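Side-chain contacts in arylmalonate decarboxylase (Bordetella bronchiseptica, PDB 3IXL), which catalyses the decarboxylation of 2-aryl-2-methylmalonates to 2-arylpropionates and carbon dioxide, taking up a proton: residues 124-127 and 128-132; 75-78 and 79-82; 135-138 and 139-143. The protein carries 2 engineered substitutions. All coordinates share one frame; numbering follows the deposited sequence.

Along the chain interaction 2 comes first, on the short helix 75-79 after strand 67-72, followed by interactions 1 and 3 at the two ends of helix 128-140. Their centres lie about 11 to 14 Å apart. Strand 67-72 and strand 119-124 belong to two separate four-stranded parallel sheets, so interactions 1 and 2 bring elements from both sheets to the carboxylate of bound 2-phenylacetic acid. They touch through Y126 and V130 against T75, S76 and F79. F79 also packs on F137, and G82 on E140, so the C-terminal end of helix 128-140 meets the turn that follows helix 75-79; the nearest atoms of the F137 side chain and the ligand are about 11 Å apart.

Interaction 1 (124-127 and 128-132); sequences TAYI and DDVNE. With PAC (2-phenylacetic acid), chain C.
Y126 lays one face of its ring against the CG1 methyl of V130, four residues on. This is a CH-pi contact: the methyl stands 3.7 Å from the centroid of the Y126 ring, 21° off the normal and shifted toward the rim. V130 holds CG1 anti to its backbone N (chi1 179°), which presents this branch to the ring, while CG2 turns to the I127 side chain. At the ring edge, in its plane, sits N131 OD1, 3.4 Å from Y126 CD1. The phenol end reaches the ligand, where Y126 OH donates to O2 of 2-phenylacetic acid at 2.7 Å; S187 is a further partner of this hydroxyl.

The loop here joins strand 119-124 to helix 128-140, with I127 as the N-cap residue, and its carbonyl O accepts from N131 N. It opens with an ST turn, in which T124 OG1 accepts the Y126 backbone N-H at 3.1 Å. The same hydroxyl donates to N131 OD1 over 2.6 Å, meeting the amide oxygen a little out of the carbonyl plane.

N131 uses both ends of its amide: OD1 takes the T124 hydroxyl, while ND2 serves Y126 O and D128 OD1, spanning strand end, loop and first helical turn. The bond from ND2 to Y126 O is bent (3.2 Å, 141° at the hydrogen) and arrives above the carbonyl plane. Its other bond, to D128 OD1 at 3.0 Å, is straighter and lies in the amide plane, using the anti lone pair of the carboxylate. D128 OD1 is also hydrogen-bonded to the hydroxyl of the modified cysteine at position 148.

Interaction 2 (75-78 and 79-82); sequences TSLS and FYRG. With PAC (2-phenylacetic acid), chain C.
F79 turns its ring back over the start of helix 75-79, one face lying on the backbone of S76. S76 CA sits 3.6 Å from the centroid of the F79 ring, 15° off the normal, a CH-pi contact offset toward the rim. With CG between the backbone N and the carbonyl carbon (chi1 73°), the ring is folded back along the helix; T75 CG2 meets its edge in plane, 3.7 Å from F79 CD2. The segment is one short helical turn running into a type I beta turn, F79 to G82, and its first residues hold the carboxylate of the bound 2-phenylacetic acid.

Four donors of this turn grip that carboxylate. T75 N and T75 OG1 both reach O1, the hydroxyl at 2.8 Å, while S76 N and S76 OG both reach O2, with S76 OG 2.7 Å away. Y126 OH and G189 N complete the site. The N-terminal end of the helix would be expected to reinforce this hold on a negative charge. S76 OG has a second partner in Y48 OH, and T75 OG1 one in S211, a second shell that probably orients both hydroxyls.

Further along the turn, F79 N bonds to T75 O at 2.9 Å and Y80 N to S76 O. The Y80 ring presents its edge to L77 O, which has no hydrogen-bond partner in the model; Y80 OH is hydrogen-bonded to D49 OD1. R81 CG lies over the centre of a Y80 ring face. A water bridges the turn, accepting from R81 N and donating to S78 O and G82 O, 2.8 Å from each of these two oxygens.

Interaction 3 (135-138 and 139-143); sequences AAFL and AEESL
L138 and L143 meet at their methyls, CD2 of L138 lying 3.8 Å from CD1 of L143, where helix 128-140 ends in a Schellman motif. S142, with positive phi, is its C' residue. L143 N donates to L138 O over 3.0 Å and S142 N to A139 O, so the chain folds back and sets the two leucines together. E141 N is shared between F137 O and L138 O, both bonds weak, and L138 O thus accepts from two donors. The turns before it are ordinary helix, with A139 N on A135 O and E140 N on A136 O.

Both glutamates find their polar partners on other helices. E140 runs out extended beyond CG, and its OE2 accepts from A83 N at the start of helix 83-97. E141 is bent at chi2 (-78°) instead, and OE1 forms a salt bridge with R113 of helix 104-114. The motif ends the helix of the beta-alpha-beta unit 119-124, 128-140, 144-145 and leads into its second strand, whose P145 packs on L138.

The F137 side chain swings away from its own N (chi1 172°), which sends the ring toward helices 83-97 and 104-114. E141 CG lies over one face, offset toward the rim, 4.3 Å from F137 CZ.

Interaction 1 (124-127 and 128-132)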
loop_
_atom_site.group_PDB
_atom_site.type_symbol
_atom_site.label_atom_id
_atom_site.label_comp_id
_atom_site.label_asym_id
_atom_site.label_seq_id
_atom_site.Cartn_x
_atom_site.Cartn_y
_atom_site.Cartn_z
ATOM N N THR A 124 -9.385 -1.268 7.572
ATOM C CA THR A 124 -9.289 -0.480 6.334
ATOM C C THR A 124 -9.971 0.871 6.443
ATOM O O THR A 124 -10.772 1.108 7.357
ATOM C CB THR A 124 -9.914 -1.188 5.121
ATOM O OG1 THR A 124 -11.317 -0.886 5.084
ATOM C CG2 THR A 124 -9.675 -2.703 5.150
ATOM N N ALA A 125 -9.668 1.740 5.476
ATOM C CA ALA A 125 -10.268 3.055 5.405
ATOM C C ALA A 125 -11.574 3.030 4.609
ATOM O O ALA A 125 -12.272 4.034 4.578
ATOM C CB ALA A 125 -9.292 4.033 4.766
ATOM N N TYR A 126 -11.880 1.899 3.973
ATOM C CA TYR A 126 -12.817 1.884 2.833
ATOM C C TYR A 126 -14.278 1.633 3.140
ATOM O O TYR A 126 -14.638 1.180 4.229
ATOM C CB TYR A 126 -12.417 0.800 1.833
ATOM C CG TYR A 126 -10.960 0.684 1.472
ATOM C CD1 TYR A 126 -10.288 -0.526 1.638
ATOM C CD2 TYR A 126 -10.274 1.753 0.904
ATOM C CE1 TYR A 126 -8.956 -0.662 1.271
ATOM C CE2 TYR A 126 -8.932 1.632 0.535
ATOM C CZ TYR A 126 -8.291 0.412 0.724
ATOM O OH TYR A 126 -6.965 0.256 0.356
ATOM N N ILE A 127 -15.107 1.909 2.128
ATOM C CA ILE A 127 -16.500 1.426 2.098
ATOM C C ILE A 127 -16.535 -0.048 1.671
ATOM O O ILE A 127 -15.565 -0.569 1.114
ATOM C CB ILE A 127 -17.433 2.300 1.207
ATOM C CG1 ILE A 127 -16.967 2.320 -0.255
ATOM C CG2 ILE A 127 -17.522 3.723 1.779
ATOM C CD1 ILE A 127 -17.980 2.978 -1.225
ATOM N N ASP A 128 -17.660 -0.712 1.914
ATOM C CA ASP A 128 -17.701 -2.169 1.838
ATOM C C ASP A 128 -17.552 -2.808 0.465
ATOM O O ASP A 128 -17.054 -3.931 0.378
ATOM C CB ASP A 128 -18.921 -2.726 2.580
ATOM C CG ASP A 128 -18.718 -2.756 4.082
ATOM O OD1 ASP A 128 -17.555 -2.638 4.555
ATOM O OD2 ASP A 128 -19.726 -2.905 4.807
ATOM N N ASP A 129 -17.938 -2.115 -0.603
ATOM C CA ASP A 129 -17.685 -2.677 -1.937
ATOM C C ASP A 129 -16.183 -2.868 -2.111
ATOM O O ASP A 129 -15.739 -3.893 -2.627
ATOM C CB ASP A 129 -18.245 -1.790 -3.054
ATOM C CG ASP A 129 -18.060 -2.399 -4.453
ATOM O OD1 ASP A 129 -17.996 -3.638 -4.586
ATOM O OD2 ASP A 129 -17.995 -1.612 -5.414
ATOM N N VAL A 130 -15.413 -1.875 -1.681
ATOM C CA VAL A 130 -13.963 -1.956 -1.772
ATOM C C VAL A 130 -13.413 -3.019 -0.798
ATOM O O VAL A 130 -12.522 -3.786 -1.164
ATOM C CB VAL A 130 -13.316 -0.573 -1.565
ATOM C CG1 VAL A 130 -11.793 -0.665 -1.623
ATOM C CG2 VAL A 130 -13.807 0.408 -2.633
ATOM N N ASN A 131 -13.975 -3.104 0.417
ATOM C CA ASN A 131 -13.568 -4.145 1.363
ATOM C C ASN A 131 -13.807 -5.564 0.858
ATOM O O ASN A 131 -12.976 -6.446 1.067
ATOM C CB ASN A 131 -14.242 -3.938 2.720
ATOM C CG ASN A 131 -13.796 -2.664 3.389
ATOM O OD1 ASN A 131 -12.623 -2.293 3.291
ATOM N ND2 ASN A 131 -14.722 -1.970 4.058
ATOM N N GLU A 132 -14.937 -5.768 0.177
ATOM C CA GLU A 132 -15.255 -7.065 -0.412
ATOM C C GLU A 132 -14.246 -7.418 -1.495
ATOM O O GLU A 132 -13.795 -8.557 -1.580
ATOM C CB GLU A 132 -16.668 -7.066 -0.998
ATOM C CG GLU A 132 -17.769 -7.052 0.049
ATOM C CD GLU A 132 -19.170 -7.063 -0.550
ATOM O OE1 GLU A 132 -20.143 -7.034 0.236
ATOM O OE2 GLU A 132 -19.310 -7.110 -1.792
HETATM C C1 PAC C . -5.642 2.928 -1.430
HETATM C C2 PAC C . -6.191 4.322 -1.670
HETATM C "C1'" PAC C . -5.298 5.540 -1.548
HETATM C "C2'" PAC C . -5.938 6.729 -1.186
HETATM C "C3'" PAC C . -5.221 7.917 -1.054
HETATM C "C4'" PAC C . -3.850 7.921 -1.294
HETATM C "C5'" PAC C . -3.199 6.734 -1.654
HETATM C "C6'" PAC C . -3.917 5.542 -1.793
HETATM O O1 PAC C . -4.449 2.710 -1.077
HETATM O O2 PAC C . -6.472 1.991 -1.607
#

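Interaction 2 (75-78 and 79-82)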
loop_
_atom_site.group_PDB
_atom_site.type_symbol
_atom_site.label_atom_id
_atom_site.label_comp_id
_atom_site.label_asym_id
_atom_site.label_seq_id
_atom_site.Cartn_x
_atom_site.Cartn_y
_atom_site.Cartn_z
ATOM N N THR A 75 -3.476 0.915 -3.257
ATOM C CA THR A 75 -3.839 -0.477 -3.027
ATOM C C THR A 75 -5.098 -0.795 -3.824
ATOM O O THR A 75 -5.117 -1.723 -4.643
ATOM C CB THR A 75 -4.087 -0.765 -1.520
ATOM O OG1 THR A 75 -3.344 0.154 -0.700
ATOM C CG2 THR A 75 -3.698 -2.199 -1.177
ATOM N N SER A 76 -6.142 -0.003 -3.606
ATOM C CA SER A 76 -7.436 -0.323 -4.192
ATOM C C SER A 76 -7.483 -0.167 -5.714
ATOM O O SER A 76 -8.149 -0.945 -6.394
ATOM C CB SER A 76 -8.574 0.416 -3.474
ATOM O OG SER A 76 -8.370 1.814 -3.484
ATOM N N LEU A 77 -6.755 0.806 -6.250
ATOM C CA LEU A 77 -6.671 0.959 -7.703
ATOM C C LEU A 77 -6.074 -0.297 -8.326
ATOM O O LEU A 77 -6.402 -0.653 -9.465
ATOM C CB LEU A 77 -5.806 2.171 -8.046
ATOM C CG LEU A 77 -5.810 2.902 -9.368
ATOM C CD1 LEU A 77 -7.204 3.108 -9.916
ATOM C CD2 LEU A 77 -5.201 4.243 -9.052
ATOM N N SER A 78 -5.196 -0.971 -7.576
ATOM C CA SER A 78 -4.541 -2.178 -8.065
ATOM C C SER A 78 -5.230 -3.510 -7.713
ATOM O O SER A 78 -4.988 -4.499 -8.400
ATOM C CB SER A 78 -3.046 -2.192 -7.716
ATOM O OG SER A 78 -2.799 -2.040 -6.324
ATOM N N PHE A 79 -6.112 -3.526 -6.707
ATOM C CA PHE A 79 -6.836 -4.767 -6.370
ATOM C C PHE A 79 -8.308 -4.826 -6.789
ATOM O O PHE A 79 -8.903 -5.911 -6.729
ATOM C CB PHE A 79 -6.648 -5.205 -4.888
ATOM C CG PHE A 79 -7.382 -4.352 -3.854
ATOM C CD1 PHE A 79 -8.783 -4.250 -3.841
ATOM C CD2 PHE A 79 -6.662 -3.702 -2.857
ATOM C CE1 PHE A 79 -9.437 -3.472 -2.888
ATOM C CE2 PHE A 79 -7.300 -2.933 -1.886
ATOM C CZ PHE A 79 -8.689 -2.816 -1.897
ATOM N N TYR A 80 -8.899 -3.701 -7.200
ATOM C CA TYR A 80 -10.364 -3.670 -7.334
ATOM C C TYR A 80 -10.946 -4.576 -8.407
ATOM O O TYR A 80 -12.145 -4.856 -8.396
ATOM C CB TYR A 80 -10.922 -2.254 -7.475
ATOM C CG TYR A 80 -10.860 -1.592 -8.847
ATOM C CD1 TYR A 80 -9.644 -1.173 -9.398
ATOM C CD2 TYR A 80 -12.032 -1.299 -9.551
ATOM C CE1 TYR A 80 -9.601 -0.523 -10.626
ATOM C CE2 TYR A 80 -11.998 -0.633 -10.774
ATOM C CZ TYR A 80 -10.777 -0.253 -11.310
ATOM O OH TYR A 80 -10.734 0.422 -12.518
ATOM N N ARG A 81 -10.099 -5.004 -9.340
ATOM C CA ARG A 81 -10.531 -5.864 -10.438
ATOM C C ARG A 81 -10.049 -7.293 -10.255
ATOM O O ARG A 81 -10.275 -8.138 -11.124
ATOM C CB ARG A 81 -10.041 -5.292 -11.764
ATOM C CG ARG A 81 -10.828 -4.074 -12.209
ATOM C CD ARG A 81 -10.239 -3.465 -13.466
ATOM N NE ARG A 81 -11.119 -2.463 -14.058
ATOM C CZ ARG A 81 -10.754 -1.605 -15.004
ATOM N NH1 ARG A 81 -9.506 -1.604 -15.475
ATOM N NH2 ARG A 81 -11.639 -0.737 -15.472
ATOM N N GLY A 82 -9.395 -7.575 -9.136
ATOM C CA GLY A 82 -8.908 -8.924 -8.855
ATOM C C GLY A 82 -7.420 -9.084 -9.113
ATOM O O GLY A 82 -6.749 -8.153 -9.604
HETATM C C1 PAC C . -5.642 2.928 -1.430
HETATM C C2 PAC C . -6.191 4.322 -1.670
HETATM C "C1'" PAC C . -5.298 5.540 -1.548
HETATM C "C2'" PAC C . -5.938 6.729 -1.186
HETATM C "C3'" PAC C . -5.221 7.917 -1.054
HETATM C "C4'" PAC C . -3.850 7.921 -1.294
HETATM C "C5'" PAC C . -3.199 6.734 -1.654
HETATM C "C6'" PAC C . -3.917 5.542 -1.793
HETATM O O1 PAC C . -4.449 2.710 -1.077
HETATM O O2 PAC C . -6.472 1.991 -1.607
HETATM O O HOH W 1 -7.279 -5.436 -9.642
#

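Interaction 3 (135-138 and 139-143)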
loop_
_atom_site.group_PDB
_atom_site.type_symbol
_atom_site.label_atom_id
_atom_site.label_comp_id
_atom_site.label_asym_id
_atom_site.label_seq_id
_atom_site.Cartn_x
_atom_site.Cartn_y
_atom_site.Cartn_z
ATOM N N ALA A 135 -10.978 -8.447 0.162
ATOM C CA ALA A 135 -11.069 -9.833 0.638
ATOM C C ALA A 135 -10.980 -10.852 -0.493
ATOM O O ALA A 135 -10.292 -11.875 -0.356
ATOM C CB ALA A 135 -12.340 -10.043 1.459
ATOM N N ALA A 136 -11.643 -10.569 -1.612
ATOM C CA ALA A 136 -11.606 -11.469 -2.770
ATOM C C ALA A 136 -10.202 -11.568 -3.367
ATOM O O ALA A 136 -9.741 -12.664 -3.729
ATOM C CB ALA A 136 -12.611 -11.032 -3.823
ATOM N N PHE A 137 -9.527 -10.422 -3.473
ATOM C CA PHE A 137 -8.150 -10.363 -3.954
ATOM C C PHE A 137 -7.230 -11.204 -3.075
ATOM O O PHE A 137 -6.454 -12.031 -3.575
ATOM C CB PHE A 137 -7.675 -8.896 -3.997
ATOM C CG PHE A 137 -6.210 -8.735 -4.297
ATOM C CD1 PHE A 137 -5.730 -8.787 -5.609
ATOM C CD2 PHE A 137 -5.309 -8.500 -3.273
ATOM C CE1 PHE A 137 -4.366 -8.631 -5.878
ATOM C CE2 PHE A 137 -3.944 -8.343 -3.539
ATOM C CZ PHE A 137 -3.482 -8.409 -4.841
ATOM N N LEU A 138 -7.316 -11.004 -1.763
ATOM C CA LEU A 138 -6.466 -11.763 -0.845
ATOM C C LEU A 138 -6.719 -13.270 -0.946
ATOM O O LEU A 138 -5.767 -14.053 -0.967
ATOM C CB LEU A 138 -6.616 -11.269 0.594
ATOM C CG LEU A 138 -6.189 -9.815 0.848
ATOM C CD1 LEU A 138 -6.679 -9.357 2.217
ATOM C CD2 LEU A 138 -4.680 -9.644 0.735
ATOM N N ALA A 139 -7.988 -13.663 -1.031
ATOM C CA ALA A 139 -8.339 -15.079 -1.201
ATOM C C ALA A 139 -7.793 -15.658 -2.509
ATOM O O ALA A 139 -7.312 -16.798 -2.533
ATOM C CB ALA A 139 -9.845 -15.273 -1.106
ATOM N N GLU A 140 -7.853 -14.882 -3.594
ATOM C CA GLU A 140 -7.274 -15.301 -4.877
ATOM C C GLU A 140 -5.780 -15.566 -4.744
ATOM O O GLU A 140 -5.217 -16.387 -5.484
ATOM C CB GLU A 140 -7.484 -14.230 -5.955
ATOM C CG GLU A 140 -8.867 -14.173 -6.577
ATOM C CD GLU A 140 -8.967 -13.107 -7.670
ATOM O OE1 GLU A 140 -9.442 -13.424 -8.784
ATOM O OE2 GLU A 140 -8.577 -11.953 -7.418
ATOM N N GLU A 141 -5.143 -14.856 -3.814
ATOM C CA GLU A 141 -3.704 -14.936 -3.606
ATOM C C GLU A 141 -3.327 -15.875 -2.462
ATOM O O GLU A 141 -2.220 -15.801 -1.921
ATOM C CB GLU A 141 -3.142 -13.528 -3.381
ATOM C CG GLU A 141 -3.161 -12.662 -4.635
ATOM C CD GLU A 141 -2.039 -12.995 -5.615
ATOM O OE1 GLU A 141 -1.161 -13.824 -5.286
ATOM O OE2 GLU A 141 -2.023 -12.404 -6.714
ATOM N N SER A 142 -4.262 -16.751 -2.100
ATOM C CA SER A 142 -4.043 -17.812 -1.107
ATOM C C SER A 142 -3.862 -17.318 0.330
ATOM O O SER A 142 -3.242 -17.992 1.156
ATOM C CB SER A 142 -2.879 -18.729 -1.523
ATOM O OG SER A 142 -3.161 -19.363 -2.757
ATOM N N LEU A 143 -4.424 -16.153 0.627
ATOM C CA LEU A 143 -4.500 -15.670 2.001
ATOM C C LEU A 143 -5.925 -15.825 2.499
ATOM O O LEU A 143 -6.852 -16.019 1.700
ATOM C CB LEU A 143 -4.051 -14.207 2.097
ATOM C CG LEU A 143 -2.617 -13.936 1.643
ATOM C CD1 LEU A 143 -2.339 -12.443 1.621
ATOM C CD2 LEU A 143 -1.607 -14.662 2.518
#